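Side-chain contacts in proteasome protein (Corynebacterium glutamicum ATCC 13032, PDB 2P90), which is of unknown function but belongs to the PAC2 family, named after a proteasome assembly chaperone, and assembles from three copies: residues A31-A36 against A41-S46; V153-N158 against K164-L169; G109-L114 against P176-L181. All blocks are in the same frame, centred on the assembly; numbering follows the deposited sequence.

Interaction 1: residues A31-A36 against A41-S46; sequences ALQGYA and AVESSS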
ATOM      1  N   ALA B  31      -4.989   7.778  20.024  1.00 40.11           N
ATOM      2  CA  ALA B  31      -5.313   8.671  18.907  1.00 39.88           C
ATOM      3  C   ALA B  31      -4.435   8.358  17.671  1.00 40.22           C
ATOM      4  O   ALA B  31      -3.397   9.017  17.470  1.00 40.48           O
ATOM      5  CB  ALA B  31      -5.106  10.120  19.335  1.00 39.30           C
ATOM      6  N   LEU B  32      -4.859   7.396  16.843  1.00 39.65           N
ATOM      7  CA  LEU B  32      -4.057   6.963  15.663  1.00 39.70           C
ATOM      8  C   LEU B  32      -4.617   7.527  14.387  1.00 39.20           C
ATOM      9  O   LEU B  32      -5.789   7.309  14.076  1.00 38.67           O
ATOM     10  CB  LEU B  32      -3.972   5.420  15.530  1.00 38.35           C
ATOM     11  CG  LEU B  32      -3.454   4.621  16.726  1.00 37.90           C
ATOM     12  CD1 LEU B  32      -3.494   3.095  16.413  1.00 33.25           C
ATOM     13  CD2 LEU B  32      -2.031   5.075  17.187  1.00 37.56           C
ATOM     14  N   GLN B  33      -3.766   8.229  13.647  1.00 39.01           N
ATOM     15  CA  GLN B  33      -4.164   8.891  12.421  1.00 40.73           C
ATOM     16  C   GLN B  33      -4.019   7.879  11.255  1.00 39.85           C
ATOM     17  O   GLN B  33      -3.084   7.080  11.222  1.00 39.75           O
ATOM     18  CB  GLN B  33      -3.308  10.161  12.262  1.00 39.29           C
ATOM     19  CG  GLN B  33      -3.720  11.122  11.136  1.00 43.79           C
ATOM     20  CD  GLN B  33      -2.616  12.207  10.824  1.00 47.81           C
ATOM     21  OE1 GLN B  33      -1.756  12.510  11.680  1.00 57.93           O
ATOM     22  NE2 GLN B  33      -2.656  12.790   9.611  1.00 52.03           N
ATOM     23  N   GLY B  34      -4.989   7.853  10.348  1.00 39.92           N
ATOM     24  CA  GLY B  34      -4.907   6.995   9.176  1.00 39.95           C
ATOM     25  C   GLY B  34      -6.105   6.101   8.925  1.00 39.89           C
ATOM     26  O   GLY B  34      -6.217   5.465   7.861  1.00 40.53           O
ATOM     27  N   TYR B  35      -7.020   6.073   9.882  1.00 39.45           N
ATOM     28  CA  TYR B  35      -8.186   5.211   9.795  1.00 39.31           C
ATOM     29  C   TYR B  35      -9.503   5.978   9.744  1.00 39.93           C
ATOM     30  O   TYR B  35     -10.216   5.924   8.729  1.00 41.17           O
ATOM     31  CB  TYR B  35      -8.189   4.205  10.952  1.00 38.58           C
ATOM     32  CG  TYR B  35      -9.435   3.374  10.989  1.00 38.51           C
ATOM     33  CD1 TYR B  35      -9.816   2.598   9.872  1.00 36.98           C
ATOM     34  CD2 TYR B  35     -10.261   3.372  12.106  1.00 35.21           C
ATOM     35  CE1 TYR B  35     -10.959   1.820   9.879  1.00 35.61           C
ATOM     36  CE2 TYR B  35     -11.445   2.597  12.118  1.00 35.72           C
ATOM     37  CZ  TYR B  35     -11.770   1.821  11.006  1.00 37.38           C
ATOM     38  OH  TYR B  35     -12.915   1.046  11.007  1.00 39.03           O
ATOM     39  N   ALA B  36      -9.847   6.668  10.838  1.00 39.65           N
ATOM     40  CA  ALA B  36     -11.121   7.391  10.929  1.00 38.73           C
ATOM     41  C   ALA B  36     -10.845   8.864  11.234  1.00 38.70           C
ATOM     42  O   ALA B  36     -10.806   9.297  12.408  1.00 39.32           O
ATOM     43  CB  ALA B  36     -12.021   6.768  11.984  1.00 38.22           C
ATOM     44  N   ALA B  41     -10.258  15.101  13.176  1.00 41.36           N
ATOM     45  CA  ALA B  41     -10.556  15.280  14.589  1.00 41.30           C
ATOM     46  C   ALA B  41      -9.725  14.426  15.549  1.00 41.08           C
ATOM     47  O   ALA B  41      -9.538  14.797  16.724  1.00 41.23           O
ATOM     48  CB  ALA B  41     -12.060  15.121  14.841  1.00 40.46           C
ATOM     49  N   VAL B  42      -9.211  13.302  15.061  1.00 41.53           N
ATOM     50  CA  VAL B  42      -8.332  12.440  15.881  1.00 41.56           C
ATOM     51  C   VAL B  42      -6.944  13.092  16.038  1.00 42.03           C
ATOM     52  O   VAL B  42      -6.458  13.287  17.156  1.00 42.31           O
ATOM     53  CB  VAL B  42      -8.266  10.975  15.333  1.00 41.25           C
ATOM     54  CG1 VAL B  42      -7.181  10.144  16.041  1.00 40.59           C
ATOM     55  CG2 VAL B  42      -9.614  10.285  15.497  1.00 41.21           C
ATOM     56  N   GLU B  43      -6.329  13.456  14.915  1.00 42.45           N
ATOM     57  CA  GLU B  43      -5.021  14.063  14.932  1.00 42.69           C
ATOM     58  C   GLU B  43      -5.096  15.439  15.628  1.00 42.38           C
ATOM     59  O   GLU B  43      -4.159  15.825  16.340  1.00 41.78           O
ATOM     60  CB  GLU B  43      -4.449  14.136  13.516  1.00 42.86           C
ATOM     61  CG  GLU B  43      -5.438  14.747  12.451  1.00 47.34           C
ATOM     62  CD  GLU B  43      -6.411  13.734  11.660  1.00 52.28           C
ATOM     63  OE1 GLU B  43      -7.217  12.916  12.335  1.00 46.72           O
ATOM     64  OE2 GLU B  43      -6.376  13.860  10.351  1.00 41.48           O
ATOM     65  N   SER B  44      -6.203  16.168  15.453  1.00 41.87           N
ATOM     66  CA  SER B  44      -6.347  17.467  16.132  1.00 42.65           C
ATOM     67  C   SER B  44      -6.439  17.358  17.650  1.00 41.74           C
ATOM     68  O   SER B  44      -5.899  18.184  18.359  1.00 41.47           O
ATOM     69  CB  SER B  44      -7.518  18.272  15.593  1.00 41.93           C
ATOM     70  OG  SER B  44      -7.208  18.654  14.274  1.00 46.05           O
ATOM     71  N   SER B  45      -7.118  16.333  18.127  1.00 42.25           N
ATOM     72  CA  SER B  45      -7.230  16.087  19.542  1.00 43.27           C
ATOM     73  C   SER B  45      -5.862  15.901  20.174  1.00 44.21           C
ATOM     74  O   SER B  45      -5.533  16.562  21.159  1.00 45.54           O
ATOM     75  CB  SER B  45      -8.076  14.851  19.782  1.00 43.03           C
ATOM     76  OG  SER B  45      -9.392  15.079  19.324  1.00 45.48           O
ATOM     77  N   SER B  46      -5.056  15.008  19.604  1.00 44.67           N
ATOM     78  CA  SER B  46      -3.754  14.715  20.185  1.00 44.77           C
ATOM     79  C   SER B  46      -2.801  15.893  20.012  1.00 44.38           C
ATOM     80  O   SER B  46      -2.075  16.260  20.935  1.00 43.70           O
ATOM     81  CB  SER B  46      -3.160  13.384  19.662  1.00 43.96           C
ATOM     82  OG  SER B  46      -2.826  13.456  18.299  1.00 45.34           O
TER
HETATM   83  O   HOH W   1      -3.095  11.301  16.316  1.00 38.31           O
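A31 and V42 bring together the first strand and the helix of a beta-alpha-beta crossover, in which helix 41-52 follows strand 27-33 and leads to strand 54-61. The axes of strand 31-33 and helix 41-46 approach to 7.4 Å, with 129° between their N-to-C directions. V42 straddles the bend between them: CG1, anti to the backbone N (chi1 171°), reaches the strand, 3.9 Å from A31 CB, while CG2 lies 3.5 Å from A36 O. A branched side chain suits this place because it packs both strand and loop. The small A31 suits the close approach, its CB also lying 3.8 Å from S46 CB.

The mixed sheet is thus covered by the helix, with L138 of strand 134-143 and M106 of strand 103-108 extending the apolar surface around V42 and A31. One water joins the partners: it donates to A31 O (2.6 Å) and hydrogen-bonds S46 OG, giving that hydroxyl a partner at the strand. Farther out, Q33 and E43 cross at about a right angle and stack amide over carboxylate, the planes 20° apart. Q33 CG lies 3.8 Å from E43 CD, and Q33 OE1 is 3.6 Å from E43 CB. D37 lies close to E43 OE1, a pair of like charges.

Interaction 2: residues V153-N158 against K164-L169; sequences VTAHGN and KDQVSL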
ATOM      1  N   VAL B 153     -21.232  11.875  19.939  1.00 50.38           N
ATOM      2  CA  VAL B 153     -20.247  10.832  20.129  1.00 50.57           C
ATOM      3  C   VAL B 153     -20.955   9.533  20.547  1.00 50.25           C
ATOM      4  O   VAL B 153     -21.758   9.513  21.482  1.00 49.49           O
ATOM      5  CB  VAL B 153     -19.184  11.247  21.186  1.00 51.01           C
ATOM      6  CG1 VAL B 153     -18.405  10.022  21.728  1.00 52.87           C
ATOM      7  CG2 VAL B 153     -18.211  12.208  20.583  1.00 51.05           C
ATOM      8  N   THR B 154     -20.663   8.452  19.837  1.00 49.91           N
ATOM      9  CA  THR B 154     -21.159   7.136  20.245  1.00 49.67           C
ATOM     10  C   THR B 154     -20.011   6.296  20.821  1.00 48.86           C
ATOM     11  O   THR B 154     -18.850   6.563  20.539  1.00 49.06           O
ATOM     12  CB  THR B 154     -21.883   6.407  19.100  1.00 49.21           C
ATOM     13  OG1 THR B 154     -21.051   6.390  17.961  1.00 50.24           O
ATOM     14  CG2 THR B 154     -23.165   7.124  18.729  1.00 50.78           C
ATOM     15  N   ALA B 155     -20.334   5.308  21.643  1.00 48.29           N
ATOM     16  CA  ALA B 155     -19.315   4.514  22.316  1.00 48.44           C
ATOM     17  C   ALA B 155     -19.560   3.015  22.186  1.00 49.00           C
ATOM     18  O   ALA B 155     -20.728   2.570  22.034  1.00 49.12           O
ATOM     19  CB  ALA B 155     -19.155   4.930  23.793  1.00 47.95           C
ATOM     20  N   HIS B 156     -18.449   2.259  22.159  1.00 48.53           N
ATOM     21  CA  HIS B 156     -18.463   0.808  22.271  1.00 48.24           C
ATOM     22  C   HIS B 156     -17.342   0.356  23.188  1.00 48.11           C
ATOM     23  O   HIS B 156     -16.379   1.085  23.412  1.00 48.25           O
ATOM     24  CB  HIS B 156     -18.416   0.111  20.906  1.00 48.63           C
ATOM     25  CG  HIS B 156     -17.208   0.443  20.079  1.00 50.18           C
ATOM     26  ND1 HIS B 156     -15.956  -0.079  20.337  1.00 51.52           N
ATOM     27  CD2 HIS B 156     -17.072   1.228  18.982  1.00 49.50           C
ATOM     28  CE1 HIS B 156     -15.098   0.394  19.446  1.00 51.79           C
ATOM     29  NE2 HIS B 156     -15.750   1.199  18.624  1.00 50.93           N
ATOM     30  N   GLY B 157     -17.465  -0.846  23.724  1.00 48.19           N
ATOM     31  CA  GLY B 157     -16.513  -1.334  24.702  1.00 49.48           C
ATOM     32  C   GLY B 157     -17.192  -1.787  25.997  1.00 50.94           C
ATOM     33  O   GLY B 157     -18.402  -2.051  26.016  1.00 50.44           O
ATOM     34  N   ASN B 158     -16.400  -1.878  27.069  1.00 51.93           N
ATOM     35  CA  ASN B 158     -16.850  -2.421  28.342  1.00 53.32           C
ATOM     36  C   ASN B 158     -16.695  -1.411  29.495  1.00 54.46           C
ATOM     37  O   ASN B 158     -16.887  -1.762  30.658  1.00 55.00           O
ATOM     38  CB  ASN B 158     -16.126  -3.752  28.647  1.00 52.68           C
ATOM     39  CG  ASN B 158     -14.619  -3.578  28.887  1.00 52.31           C
ATOM     40  OD1 ASN B 158     -14.134  -2.462  29.143  1.00 52.17           O
ATOM     41  ND2 ASN B 158     -13.873  -4.685  28.816  1.00 46.85           N
ATOM     42  N   LYS B 164     -21.253   9.915  30.098  1.00 76.22           N
ATOM     43  CA  LYS B 164     -22.620  10.364  30.370  1.00 78.03           C
ATOM     44  C   LYS B 164     -23.388  10.734  29.092  1.00 78.82           C
ATOM     45  O   LYS B 164     -24.465  10.204  28.824  1.00 78.71           O
ATOM     46  CB  LYS B 164     -22.561  11.555  31.341  1.00 78.37           C
ATOM     47  CG  LYS B 164     -23.852  11.898  32.073  1.00 80.28           C
ATOM     48  CD  LYS B 164     -24.019  11.094  33.383  1.00 82.81           C
ATOM     49  CE  LYS B 164     -24.998  11.783  34.355  1.00 82.70           C
ATOM     50  NZ  LYS B 164     -26.328  12.047  33.732  1.00 81.84           N
ATOM     51  N   ASP B 165     -22.831  11.642  28.301  1.00 80.06           N
ATOM     52  CA  ASP B 165     -23.479  12.042  27.064  1.00 81.29           C
ATOM     53  C   ASP B 165     -22.923  11.300  25.847  1.00 81.99           C
ATOM     54  O   ASP B 165     -21.771  11.498  25.442  1.00 82.19           O
ATOM     55  CB  ASP B 165     -23.385  13.551  26.860  1.00 81.74           C
ATOM     56  CG  ASP B 165     -24.069  14.006  25.585  1.00 82.85           C
ATOM     57  OD1 ASP B 165     -25.173  13.492  25.273  1.00 84.24           O
ATOM     58  OD2 ASP B 165     -23.497  14.871  24.890  1.00 83.97           O
ATOM     59  N   GLN B 166     -23.766  10.457  25.261  1.00 82.61           N
ATOM     60  CA  GLN B 166     -23.378   9.595  24.161  1.00 83.00           C
ATOM     61  C   GLN B 166     -24.638   8.974  23.578  1.00 83.30           C
ATOM     62  O   GLN B 166     -25.205   8.042  24.153  1.00 83.60           O
ATOM     63  CB  GLN B 166     -22.397   8.528  24.657  1.00 83.10           C
ATOM     64  CG  GLN B 166     -22.659   7.121  24.158  1.00 83.26           C
ATOM     65  CD  GLN B 166     -22.720   6.094  25.283  1.00 82.42           C
ATOM     66  OE1 GLN B 166     -22.365   4.937  25.083  1.00 82.01           O
ATOM     67  NE2 GLN B 166     -23.172   6.513  26.466  1.00 82.31           N
ATOM     68  N   VAL B 167     -25.065   9.520  22.439  1.00 83.35           N
ATOM     69  CA  VAL B 167     -26.308   9.153  21.761  1.00 83.65           C
ATOM     70  C   VAL B 167     -26.147   7.823  20.989  1.00 83.60           C
ATOM     71  O   VAL B 167     -26.618   7.670  19.852  1.00 83.30           O
ATOM     72  CB  VAL B 167     -26.832  10.372  20.896  1.00 83.95           C
ATOM     73  CG1 VAL B 167     -27.852   9.953  19.838  1.00 84.95           C
ATOM     74  CG2 VAL B 167     -27.445  11.482  21.811  1.00 84.32           C
ATOM     75  N   SER B 168     -25.509   6.853  21.657  1.00 83.89           N
ATOM     76  CA  SER B 168     -25.013   5.606  21.038  1.00 83.99           C
ATOM     77  C   SER B 168     -26.021   4.457  20.949  1.00 84.31           C
ATOM     78  O   SER B 168     -25.732   3.333  21.386  1.00 84.22           O
ATOM     79  CB  SER B 168     -23.780   5.119  21.783  1.00 83.59           C
ATOM     80  OG  SER B 168     -24.158   4.594  23.031  1.00 83.61           O
ATOM     81  N   LEU B 169     -27.193   4.749  20.387  1.00 84.78           N
ATOM     82  CA  LEU B 169     -28.222   3.744  20.143  1.00 85.17           C
ATOM     83  C   LEU B 169     -27.739   2.893  18.963  1.00 85.17           C
ATOM     84  O   LEU B 169     -27.822   3.311  17.792  1.00 85.71           O
ATOM     85  CB  LEU B 169     -29.585   4.411  19.861  1.00 85.47           C
ATOM     86  CG  LEU B 169     -30.951   3.750  20.159  1.00 86.09           C
ATOM     87  CD1 LEU B 169     -31.001   2.964  21.484  1.00 86.42           C
ATOM     88  CD2 LEU B 169     -32.084   4.810  20.114  1.00 85.41           C
TER
HETATM   89  O   HOH W   2     -23.445  12.446  21.900  1.00 60.46           O
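Q166 lies along strand 153-157 and can be traced against it from base to tip. Its CB is 3.4 Å from V153 O, and CG continues past the same carbonyl towards the backbone N of A155. The chain bends at chi2, which carries CD and OE1 over the methyl of A155, with OE1 3.5 Å from A155 CB. At the tip, OE1 accepts a 2.7 Å hydrogen bond from S168 OG. The hydroxyl approaches from above the amide plane, 57° out of it, and so is not on a lone pair. Glutamine suits the place because its methylene groups lie against the strand while its carbonyl accepts the serine's hydrogen bond. V153 O also receives a CA-H...O contact from Q166, with CA 3.1 Å away.

Strand 153-157 is the outermost strand of the mixed sheet within this chain, paired on its inner side with strand 194-202, and the loop 164-169 folds back beside it. S168 is the centre of an inverse gamma turn, and its CB lies 3.5 Å from T154 CB. The threonine methyl CG2, anti to the carbonyl carbon, presses on S168 CA at 3.3 Å, while T154 OG1 is hydrogen-bonded to H200 NE2 of the neighbouring strand. A water accepts from V153 N at 3.0 Å and, more weakly, from V167 N, linking the two backbones. N81 of the second subunit reaches the same place, its ND2 bonding to A155 O and weakly to S168 O.

Interaction 3: residues G109-L114 against P176-L181; sequences GPEPDL and PGSASL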
ATOM      1  N   GLY B 109       0.055   9.188  16.965  1.00 37.45           N
ATOM      2  CA  GLY B 109       0.953   9.188  15.810  1.00 37.47           C
ATOM      3  C   GLY B 109       0.236   8.372  14.752  1.00 36.74           C
ATOM      4  O   GLY B 109      -0.956   8.146  14.893  1.00 36.62           O
ATOM      5  N   PRO B 110       0.946   7.940  13.687  1.00 37.09           N
ATOM      6  CA  PRO B 110       0.273   7.204  12.595  1.00 37.15           C
ATOM      7  C   PRO B 110      -0.233   5.811  12.988  1.00 36.62           C
ATOM      8  O   PRO B 110       0.499   5.064  13.681  1.00 35.99           O
ATOM      9  CB  PRO B 110       1.400   7.035  11.576  1.00 37.95           C
ATOM     10  CG  PRO B 110       2.670   7.078  12.419  1.00 37.25           C
ATOM     11  CD  PRO B 110       2.381   8.142  13.394  1.00 36.40           C
ATOM     12  N   GLU B 111      -1.445   5.455  12.548  1.00 34.87           N
ATOM     13  CA  GLU B 111      -1.874   4.055  12.637  1.00 34.87           C
ATOM     14  C   GLU B 111      -0.820   3.216  11.892  1.00 36.19           C
ATOM     15  O   GLU B 111      -0.541   3.519  10.741  1.00 36.23           O
ATOM     16  CB  GLU B 111      -3.241   3.856  11.959  1.00 34.47           C
ATOM     17  CG  GLU B 111      -3.615   2.395  11.771  1.00 33.52           C
ATOM     18  CD  GLU B 111      -4.932   2.166  11.057  1.00 35.02           C
ATOM     19  OE1 GLU B 111      -5.188   2.790   9.991  1.00 32.37           O
ATOM     20  OE2 GLU B 111      -5.715   1.323  11.568  1.00 35.51           O
ATOM     21  N   PRO B 112      -0.226   2.168  12.519  1.00 36.39           N
ATOM     22  CA  PRO B 112       0.720   1.304  11.734  1.00 36.05           C
ATOM     23  C   PRO B 112       0.131   0.707  10.460  1.00 36.00           C
ATOM     24  O   PRO B 112      -1.039   0.301  10.468  1.00 37.03           O
ATOM     25  CB  PRO B 112       1.043   0.166  12.715  1.00 35.51           C
ATOM     26  CG  PRO B 112       0.913   0.849  14.087  1.00 37.06           C
ATOM     27  CD  PRO B 112      -0.307   1.757  13.937  1.00 36.40           C
ATOM     28  N   ASP B 113       0.921   0.638   9.383  1.00 35.85           N
ATOM     29  CA  ASP B 113       0.513  -0.120   8.188  1.00 35.82           C
ATOM     30  C   ASP B 113       0.716  -1.641   8.438  1.00 35.96           C
ATOM     31  O   ASP B 113      -0.023  -2.468   7.905  1.00 35.99           O
ATOM     32  CB  ASP B 113       1.334   0.270   6.957  1.00 34.72           C
ATOM     33  CG  ASP B 113       1.170   1.695   6.547  1.00 36.45           C
ATOM     34  OD1 ASP B 113       0.162   2.039   5.858  1.00 39.47           O
ATOM     35  OD2 ASP B 113       2.097   2.488   6.837  1.00 38.06           O
ATOM     36  N   LEU B 114       1.717  -1.984   9.263  1.00 35.95           N
ATOM     37  CA  LEU B 114       2.212  -3.350   9.380  1.00 35.26           C
ATOM     38  C   LEU B 114       2.158  -3.884  10.813  1.00 36.59           C
ATOM     39  O   LEU B 114       2.109  -3.110  11.793  1.00 35.07           O
ATOM     40  CB  LEU B 114       3.677  -3.410   8.868  1.00 34.92           C
ATOM     41  CG  LEU B 114       4.049  -2.624   7.576  1.00 33.11           C
ATOM     42  CD1 LEU B 114       5.525  -2.633   7.334  1.00 31.69           C
ATOM     43  CD2 LEU B 114       3.291  -3.112   6.309  1.00 29.99           C
ATOM     44  N   PRO B 176     -14.473  -1.738   8.280  1.00 47.28           N
ATOM     45  CA  PRO B 176     -13.119  -2.186   7.941  1.00 45.87           C
ATOM     46  C   PRO B 176     -12.228  -2.180   9.213  1.00 45.21           C
ATOM     47  O   PRO B 176     -12.379  -1.317  10.108  1.00 45.12           O
ATOM     48  CB  PRO B 176     -12.666  -1.189   6.855  1.00 45.55           C
ATOM     49  CG  PRO B 176     -14.005  -0.535   6.310  1.00 46.62           C
ATOM     50  CD  PRO B 176     -14.842  -0.478   7.597  1.00 46.72           C
ATOM     51  N   GLY B 177     -11.352  -3.166   9.316  1.00 43.06           N
ATOM     52  CA  GLY B 177     -10.521  -3.287  10.482  1.00 41.89           C
ATOM     53  C   GLY B 177      -9.501  -2.181  10.632  1.00 41.13           C
ATOM     54  O   GLY B 177      -9.128  -1.501   9.653  1.00 40.03           O
ATOM     55  N   SER B 178      -9.081  -1.981  11.881  1.00 40.58           N
ATOM     56  CA  SER B 178      -8.002  -1.070  12.164  1.00 40.69           C
ATOM     57  C   SER B 178      -7.119  -1.599  13.285  1.00 40.36           C
ATOM     58  O   SER B 178      -7.457  -2.564  13.957  1.00 40.41           O
ATOM     59  CB  SER B 178      -8.531   0.320  12.477  1.00 41.12           C
ATOM     60  OG  SER B 178      -8.953   0.413  13.813  1.00 41.90           O
ATOM     61  N   ALA B 179      -5.956  -0.988  13.440  1.00 40.39           N
ATOM     62  CA  ALA B 179      -5.027  -1.388  14.454  1.00 40.36           C
ATOM     63  C   ALA B 179      -5.621  -1.138  15.820  1.00 40.83           C
ATOM     64  O   ALA B 179      -5.440  -1.953  16.731  1.00 41.84           O
ATOM     65  CB  ALA B 179      -3.716  -0.620  14.297  1.00 40.58           C
ATOM     66  N   SER B 180      -6.332  -0.021  15.981  1.00 40.83           N
ATOM     67  CA  SER B 180      -6.977   0.243  17.266  1.00 41.24           C
ATOM     68  C   SER B 180      -8.133  -0.730  17.618  1.00 41.38           C
ATOM     69  O   SER B 180      -8.290  -1.068  18.790  1.00 39.76           O
ATOM     70  CB  SER B 180      -7.438   1.686  17.358  1.00 41.25           C
ATOM     71  OG  SER B 180      -8.391   1.948  16.351  1.00 42.85           O
ATOM     72  N   LEU B 181      -8.933  -1.140  16.623  1.00 41.07           N
ATOM     73  CA  LEU B 181     -10.001  -2.132  16.830  1.00 41.92           C
ATOM     74  C   LEU B 181      -9.424  -3.492  17.246  1.00 42.61           C
ATOM     75  O   LEU B 181      -9.922  -4.124  18.190  1.00 43.63           O
ATOM     76  CB  LEU B 181     -10.885  -2.270  15.595  1.00 41.51           C
ATOM     77  CG  LEU B 181     -11.832  -1.076  15.377  1.00 42.24           C
ATOM     78  CD1 LEU B 181     -12.338  -1.013  13.974  1.00 40.05           C
ATOM     79  CD2 LEU B 181     -13.014  -1.108  16.372  1.00 38.69           C
TER
HETATM   80  O   HOH W   3      -6.233   2.083  14.228  1.00 41.21           O
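The loop that turns a corner at G109 brings the CA of E111 to 6.5 Å from that of A179, at the start of helix 179-189. S178 holds the N-cap position, and the carboxylate of E111 serves the first turn from outside the helix. A179 N donates to E111 OE2 at 3.0 Å and 166°, meeting the anti lone pair, the one turned away from the other oxygen. The glutamate reaches this far because its chain is extended, with CG anti to the backbone N (chi1 169°). A water donates to the same OE2 at 2.8 Å and accepts from S180 N at 2.7 Å, so one oxygen serves two amides at the helix start, directly and through water.

A carboxylate suits the amino end of a helix. R73 of the second subunit makes a salt bridge to OE2 and R70 of that subunit one to OE1, so the buried carboxylate is shared with the subunit interface. The small A179 lets E111 lie close, its CB 3.9 Å from E111 CG, and P112 CD touches the same methyl from the loop. On the cap itself, S178 OG and S180 OG are hydrogen-bonded 3.0 Å apart.

Overall arrangement
Interactions 1 and 3 adjoin, with centres 11 Å apart. Q33 O accepts from E111 N at 2.7 Å, tying the end of strand 27-33 to the loop 109-114, and the ring of Y35 packs on S178, its CG 3.5 Å from the serine CB. Interaction 2 lies at the far edge of the same mixed sheet, its centre 18 Å from interaction 1, with about 8 Å between their nearest atoms. It meets interaction 3, 21 Å away between centres, through H156 CE1 and L181 CD2, 4.0 Å apart. All three contacts reach the second subunit, so the interface runs past each of them.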